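Local coordinates for BREX protein BrxA (Magnetospirillum magneticum, PDB 3BHW) that is probably part of a type 1 BREX phage-exclusion system, which protects bacteria against double-stranded DNA phage by blocking replication of the phage DNA without degrading it, at residues 6-11 with 98-103; 120-125 with 149-154. All coordinates share one frame; numbering follows the deposited sequence.

Interaction 1. Residues 6-11 with 98-103; sequences PRYKAD and STLLGD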
loop_
_atom_site.group_PDB
_atom_site.type_symbol
_atom_site.label_atom_id
_atom_site.label_comp_id
_atom_site.label_asym_id
_atom_site.label_seq_id
_atom_site.Cartn_x
_atom_site.Cartn_y
_atom_site.Cartn_z
ATOM N N PRO A 6 -3.054 -19.060 -1.056
ATOM C CA PRO A 6 -1.744 -18.653 -1.551
ATOM C C PRO A 6 -1.219 -17.487 -0.747
ATOM O O PRO A 6 -1.968 -16.561 -0.443
ATOM C CB PRO A 6 -2.024 -18.199 -2.987
ATOM C CG PRO A 6 -3.542 -18.117 -3.129
ATOM C CD PRO A 6 -4.145 -18.390 -1.773
ATOM N N ARG A 7 0.066 -17.523 -0.414
ATOM C CA ARG A 7 0.630 -16.521 0.472
ATOM C C ARG A 7 0.755 -15.208 -0.283
ATOM O O ARG A 7 0.373 -14.155 0.214
ATOM C CB ARG A 7 1.996 -16.976 0.971
ATOM C CG ARG A 7 2.602 -16.002 1.949
ATOM C CD ARG A 7 3.908 -16.495 2.575
ATOM N NE ARG A 7 4.540 -15.399 3.335
ATOM C CZ ARG A 7 4.159 -15.016 4.553
ATOM N NH1 ARG A 7 4.751 -13.984 5.156
ATOM N NH2 ARG A 7 3.163 -15.668 5.180
ATOM N N TYR A 8 1.287 -15.279 -1.489
ATOM C CA TYR A 8 1.593 -14.100 -2.264
ATOM C C TYR A 8 0.619 -14.009 -3.408
ATOM O O TYR A 8 0.391 -14.997 -4.105
ATOM C CB TYR A 8 3.025 -14.185 -2.777
ATOM C CG TYR A 8 4.033 -14.174 -1.638
ATOM C CD1 TYR A 8 4.173 -13.063 -0.801
ATOM C CD2 TYR A 8 4.845 -15.278 -1.411
ATOM C CE1 TYR A 8 5.108 -13.050 0.240
ATOM C CE2 TYR A 8 5.762 -15.298 -0.380
ATOM C CZ TYR A 8 5.880 -14.194 0.462
ATOM O OH TYR A 8 6.827 -14.258 1.446
ATOM N N LYS A 9 0.011 -12.844 -3.579
ATOM C CA LYS A 9 -0.889 -12.632 -4.698
ATOM C C LYS A 9 -0.573 -11.339 -5.392
ATOM O O LYS A 9 0.119 -10.493 -4.831
ATOM C CB LYS A 9 -2.351 -12.670 -4.274
ATOM C CG LYS A 9 -2.674 -12.102 -2.940
ATOM C CD LYS A 9 -3.950 -12.808 -2.478
ATOM C CE LYS A 9 -4.063 -12.958 -0.965
ATOM N NZ LYS A 9 -5.242 -13.831 -0.605
ATOM N N ALA A 10 -1.077 -11.189 -6.612
ATOM C CA ALA A 10 -0.737 -10.081 -7.462
ATOM C C ALA A 10 -1.717 -8.901 -7.352
ATOM O O ALA A 10 -1.541 -7.921 -8.066
ATOM C CB ALA A 10 -0.634 -10.549 -8.904
ATOM N N ASP A 11 -2.716 -8.975 -6.464
ATOM C CA ASP A 11 -3.744 -7.917 -6.406
ATOM C C ASP A 11 -3.126 -6.500 -6.287
ATOM O O ASP A 11 -3.615 -5.546 -6.904
ATOM C CB ASP A 11 -4.739 -8.149 -5.269
ATOM C CG ASP A 11 -5.627 -9.370 -5.497
ATOM O OD1 ASP A 11 -5.900 -9.743 -6.662
ATOM O OD2 ASP A 11 -6.099 -9.940 -4.502
ATOM N N SER A 98 -1.591 -6.493 1.507
ATOM C CA SER A 98 -0.640 -7.229 0.646
ATOM C C SER A 98 0.622 -7.812 1.320
ATOM O O SER A 98 1.586 -7.116 1.537
ATOM C CB SER A 98 -0.241 -6.403 -0.559
ATOM O OG SER A 98 0.805 -7.022 -1.313
ATOM N N THR A 99 0.617 -9.115 1.608
ATOM C CA THR A 99 1.822 -9.789 2.101
ATOM C C THR A 99 2.974 -9.665 1.102
ATOM O O THR A 99 4.124 -9.667 1.495
ATOM C CB THR A 99 1.481 -11.264 2.483
ATOM O OG1 THR A 99 0.396 -11.237 3.434
ATOM C CG2 THR A 99 2.678 -11.963 3.108
ATOM N N LEU A 100 2.677 -9.603 -0.201
ATOM C CA LEU A 100 3.725 -9.473 -1.185
ATOM C C LEU A 100 4.504 -8.154 -0.988
ATOM O O LEU A 100 5.756 -8.141 -1.034
ATOM C CB LEU A 100 3.164 -9.585 -2.613
ATOM C CG LEU A 100 4.182 -9.468 -3.733
ATOM C CD1 LEU A 100 4.927 -10.760 -3.881
ATOM C CD2 LEU A 100 3.410 -9.064 -5.013
ATOM N N LEU A 101 3.770 -7.057 -0.780
ATOM C CA LEU A 101 4.382 -5.752 -0.457
ATOM C C LEU A 101 5.062 -5.782 0.917
ATOM O O LEU A 101 6.233 -5.446 1.063
ATOM C CB LEU A 101 3.356 -4.628 -0.505
ATOM C CG LEU A 101 3.909 -3.250 -0.107
ATOM C CD1 LEU A 101 4.979 -2.704 -1.090
ATOM C CD2 LEU A 101 2.726 -2.289 -0.037
ATOM N N GLY A 102 4.325 -6.198 1.941
ATOM C CA GLY A 102 4.884 -6.206 3.296
ATOM C C GLY A 102 6.194 -6.992 3.414
ATOM O O GLY A 102 7.167 -6.485 4.006
ATOM N N ASP A 103 6.222 -8.205 2.838
ATOM C CA ASP A 103 7.400 -9.070 2.873
ATOM C C ASP A 103 8.556 -8.453 2.062
ATOM O O ASP A 103 9.716 -8.634 2.420
ATOM C CB ASP A 103 7.105 -10.523 2.400
ATOM C CG ASP A 103 6.470 -11.376 3.479
ATOM O OD1 ASP A 103 6.125 -10.834 4.553
ATOM O OD2 ASP A 103 6.334 -12.610 3.241
HETATM O O HOH W 1 -1.089 -13.755 2.326
HETATM O O HOH W 2 -1.349 -8.329 -3.103
HETATM O O HOH W 3 0.202 -10.716 -1.418
#
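R7 and Y8 reach D103 by different routes: R7 runs extended, with CG trans to the backbone N (chi1 -177°), while Y8 swings its ring beside its own backbone N (chi1 -64°), and both end at the same carboxylate oxygen. R7 NH1 donates to D103 OD2 over 2.8 Å as a salt bridge, meeting the syn lone pair of that oxygen, with guanidinium and carboxylate nearly coplanar. R7 NE adds a weak bond to that oxygen. Y8 OH gives D103 OD2 a very short hydrogen bond of 2.5 Å, its ring plane turned steeply, 71°, from the carboxylate. The triangle is closed by R7 NE, which donates to Y8 OH at 3.2 Å, in the guanidinium plane. R7 CG lies over the centre of one Y8 face, and the methyl T99 CG2 sits over one face of the guanidinium.

L100 CA comes to the ring edge, 3.6 Å from Y8 CD1, and the methyl L100 CD1 packs beside Y8 CB and CD1. Three waters link the segments: water 3 accepts from K9 N and L100 N, while water 1 links R7 O to T99 OG1 and water 2 K9 O to S98 OG. S98, at the N-cap of helix 99-112, accepts from L101 N with its OG at 3.0 Å. Y128 and C132 of helix 122-135 also touch Y8.

D103 OD1 is bonded to Y192, so both carboxylate oxygens are engaged. With an arginine and two tyrosine hydroxyls around it, this buried aspartate is probably stabilised as the anion, tying the N-terminal segment to the first turn of helix 99-112.

Interaction 2. Residues 120-125 with 149-154; sequences LPRKMW and KLADCV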
loop_
_atom_site.group_PDB
_atom_site.type_symbol
_atom_site.label_atom_id
_atom_site.label_comp_id
_atom_site.label_asym_id
_atom_site.label_seq_id
_atom_site.Cartn_x
_atom_site.Cartn_y
_atom_site.Cartn_z
ATOM N N LEU A 120 17.937 0.043 -4.078
ATOM C CA LEU A 120 16.999 -1.044 -4.307
ATOM C C LEU A 120 16.832 -1.256 -5.805
ATOM O O LEU A 120 15.795 -0.971 -6.362
ATOM C CB LEU A 120 15.661 -0.706 -3.631
ATOM C CG LEU A 120 14.655 -1.851 -3.437
ATOM C CD1 LEU A 120 15.187 -2.838 -2.392
ATOM C CD2 LEU A 120 13.274 -1.336 -3.025
ATOM N N PRO A 121 17.888 -1.730 -6.484
ATOM C CA PRO A 121 17.751 -1.925 -7.919
ATOM C C PRO A 121 16.750 -3.026 -8.238
ATOM O O PRO A 121 16.508 -3.891 -7.385
ATOM C CB PRO A 121 19.178 -2.303 -8.344
ATOM C CG PRO A 121 19.789 -2.843 -7.176
ATOM C CD PRO A 121 19.243 -2.054 -6.029
ATOM N N ARG A 122 16.170 -2.968 -9.441
ATOM C CA ARG A 122 15.141 -3.925 -9.877
ATOM C C ARG A 122 15.499 -5.404 -9.785
ATOM O O ARG A 122 14.631 -6.216 -9.498
ATOM C CB ARG A 122 14.608 -3.565 -11.259
ATOM C CG ARG A 122 13.925 -2.218 -11.279
ATOM C CD ARG A 122 12.394 -2.325 -11.188
ATOM N NE ARG A 122 11.758 -1.024 -11.455
ATOM C CZ ARG A 122 10.557 -0.877 -12.007
ATOM N NH1 ARG A 122 9.858 -1.948 -12.362
ATOM N NH2 ARG A 122 10.056 0.336 -12.219
ATOM N N LYS A 123 16.768 -5.775 -9.985
ATOM C CA LYS A 123 17.170 -7.187 -9.797
ATOM C C LYS A 123 16.770 -7.723 -8.408
ATOM O O LYS A 123 16.549 -8.922 -8.253
ATOM C CB LYS A 123 18.675 -7.405 -9.984
ATOM C CG LYS A 123 19.554 -6.431 -9.188
ATOM C CD LYS A 123 20.668 -7.108 -8.402
ATOM C CE LYS A 123 21.999 -7.023 -9.149
ATOM N NZ LYS A 123 22.271 -8.222 -9.980
ATOM N N MET A 124 16.690 -6.829 -7.419
ATOM C CA MET A 124 16.318 -7.193 -6.033
ATOM C C MET A 124 14.853 -7.578 -5.944
ATOM O O MET A 124 14.488 -8.460 -5.175
ATOM C CB MET A 124 16.643 -6.039 -5.073
ATOM C CG MET A 124 18.085 -5.635 -5.185
ATOM S SD MET A 124 18.716 -5.274 -3.566
ATOM C CE MET A 124 19.063 -6.934 -2.932
ATOM N N TRP A 125 14.019 -6.887 -6.719
ATOM C CA TRP A 125 12.619 -7.263 -6.819
ATOM C C TRP A 125 12.479 -8.597 -7.539
ATOM O O TRP A 125 11.780 -9.452 -7.070
ATOM C CB TRP A 125 11.791 -6.192 -7.511
ATOM C CG TRP A 125 10.421 -6.642 -7.803
ATOM C CD1 TRP A 125 9.971 -7.093 -9.000
ATOM C CD2 TRP A 125 9.312 -6.756 -6.889
ATOM N NE1 TRP A 125 8.648 -7.465 -8.908
ATOM C CE2 TRP A 125 8.215 -7.252 -7.628
ATOM C CE3 TRP A 125 9.124 -6.460 -5.537
ATOM C CZ2 TRP A 125 6.979 -7.479 -7.060
ATOM C CZ3 TRP A 125 7.851 -6.679 -4.979
ATOM C CH2 TRP A 125 6.807 -7.184 -5.749
ATOM N N LYS A 149 3.908 -4.715 -14.817
ATOM C CA LYS A 149 3.034 -3.701 -14.254
ATOM C C LYS A 149 3.135 -3.794 -12.742
ATOM O O LYS A 149 3.160 -2.765 -12.070
ATOM C CB LYS A 149 1.590 -3.842 -14.764
ATOM C CG LYS A 149 1.472 -3.472 -16.212
ATOM C CD LYS A 149 0.032 -3.271 -16.635
ATOM C CE LYS A 149 -0.043 -2.202 -17.720
ATOM N NZ LYS A 149 -1.401 -2.157 -18.298
ATOM N N LEU A 150 3.229 -5.033 -12.245
ATOM C CA LEU A 150 3.436 -5.342 -10.821
ATOM C C LEU A 150 4.672 -4.673 -10.199
ATOM O O LEU A 150 4.576 -4.028 -9.152
ATOM C CB LEU A 150 3.518 -6.864 -10.630
ATOM C CG LEU A 150 3.546 -7.384 -9.200
ATOM C CD1 LEU A 150 2.375 -6.834 -8.390
ATOM C CD2 LEU A 150 3.550 -8.903 -9.190
ATOM N N ALA A 151 5.819 -4.845 -10.843
ATOM C CA ALA A 151 7.088 -4.266 -10.380
ATOM C C ALA A 151 7.019 -2.757 -10.392
ATOM O O ALA A 151 7.463 -2.108 -9.442
ATOM C CB ALA A 151 8.230 -4.726 -11.281
ATOM N N ASP A 152 6.469 -2.214 -11.478
ATOM C CA ASP A 152 6.284 -0.781 -11.655
ATOM C C ASP A 152 5.436 -0.209 -10.519
ATOM O O ASP A 152 5.759 0.856 -9.974
ATOM C CB ASP A 152 5.631 -0.456 -12.999
ATOM C CG ASP A 152 6.628 -0.474 -14.174
ATOM O OD1 ASP A 152 7.821 -0.775 -13.950
ATOM O OD2 ASP A 152 6.201 -0.175 -15.320
ATOM N N CYS A 153 4.386 -0.941 -10.154
ATOM C CA CYS A 153 3.478 -0.472 -9.115
ATOM C C CYS A 153 4.151 -0.491 -7.764
ATOM O O CYS A 153 4.022 0.428 -7.012
ATOM C CB CYS A 153 2.204 -1.293 -9.087
ATOM S SG CYS A 153 1.064 -0.725 -7.835
ATOM N N VAL A 154 4.842 -1.563 -7.422
ATOM C CA VAL A 154 5.570 -1.591 -6.156
ATOM C C VAL A 154 6.575 -0.439 -6.057
ATOM O O VAL A 154 6.675 0.243 -5.013
ATOM C CB VAL A 154 6.203 -2.954 -5.937
ATOM C CG1 VAL A 154 7.164 -2.902 -4.776
ATOM C CG2 VAL A 154 5.103 -3.947 -5.624
#
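This is a buried helix-to-helix contact with a salt bridge on its more exposed side, joining the first turn of helix 122-135 to the middle of helix 145-161. W125 supplies most of the apolar part. With CG trans to the backbone N (chi1 171°), its indole lies against the second helix and turns one face to A151 and V154. A151 CA stands 4.2 Å from the centroid of the five-membered ring of W125, a CH-pi contact over the face, and A151 CB comes to 3.6 Å from W125 NE1. At the far end of the indole, W125 CH2 meets V154 CG2 at 3.7 Å, while L150 CG approaches CZ2.

R122 bends at chi2 (-99°) and brings its guanidinium end-on to D152. NH1 and NH2 both donate to D152 OD1, at 2.8 and 3.0 Å, NH1 nearly along its C-O bond and NH2 from above the carboxylate plane; the flat groups stand almost perpendicular (88°). R122 NE bonds to Y170 OH and Y155 makes a cation-pi contact with the same guanidinium, which probably helps hold it in place.

Helix 99-112 packs alongside: its F104 meets the W125 indole edge-to-face and also touches V154, reaching both helices of the contact.

Overall arrangement
Interactions 1 and 2 follow one another along the chain, their centres about 14 Å apart, and they touch largely through their apolar residues. L100 of helix 99-112 bridges them: its CD2 lies 4.0 Å from W125 CH2 and 4.2 Å from L150 CD1. A second join runs from L101 CD1 to V154 CG1 at 4.3 Å. Helices 99-112 and 122-135 are consecutive, and Y128 of the latter touches Y8 and D103 of interaction 1 as well as the W125 ring of interaction 2. Segment 6-11 itself reaches helix 145-161 where A10 O lies 4.1 Å from L150 CD1, and I12, just beyond it, packs on L100, L150 and V154. Three helices meet here in an all-helical fold.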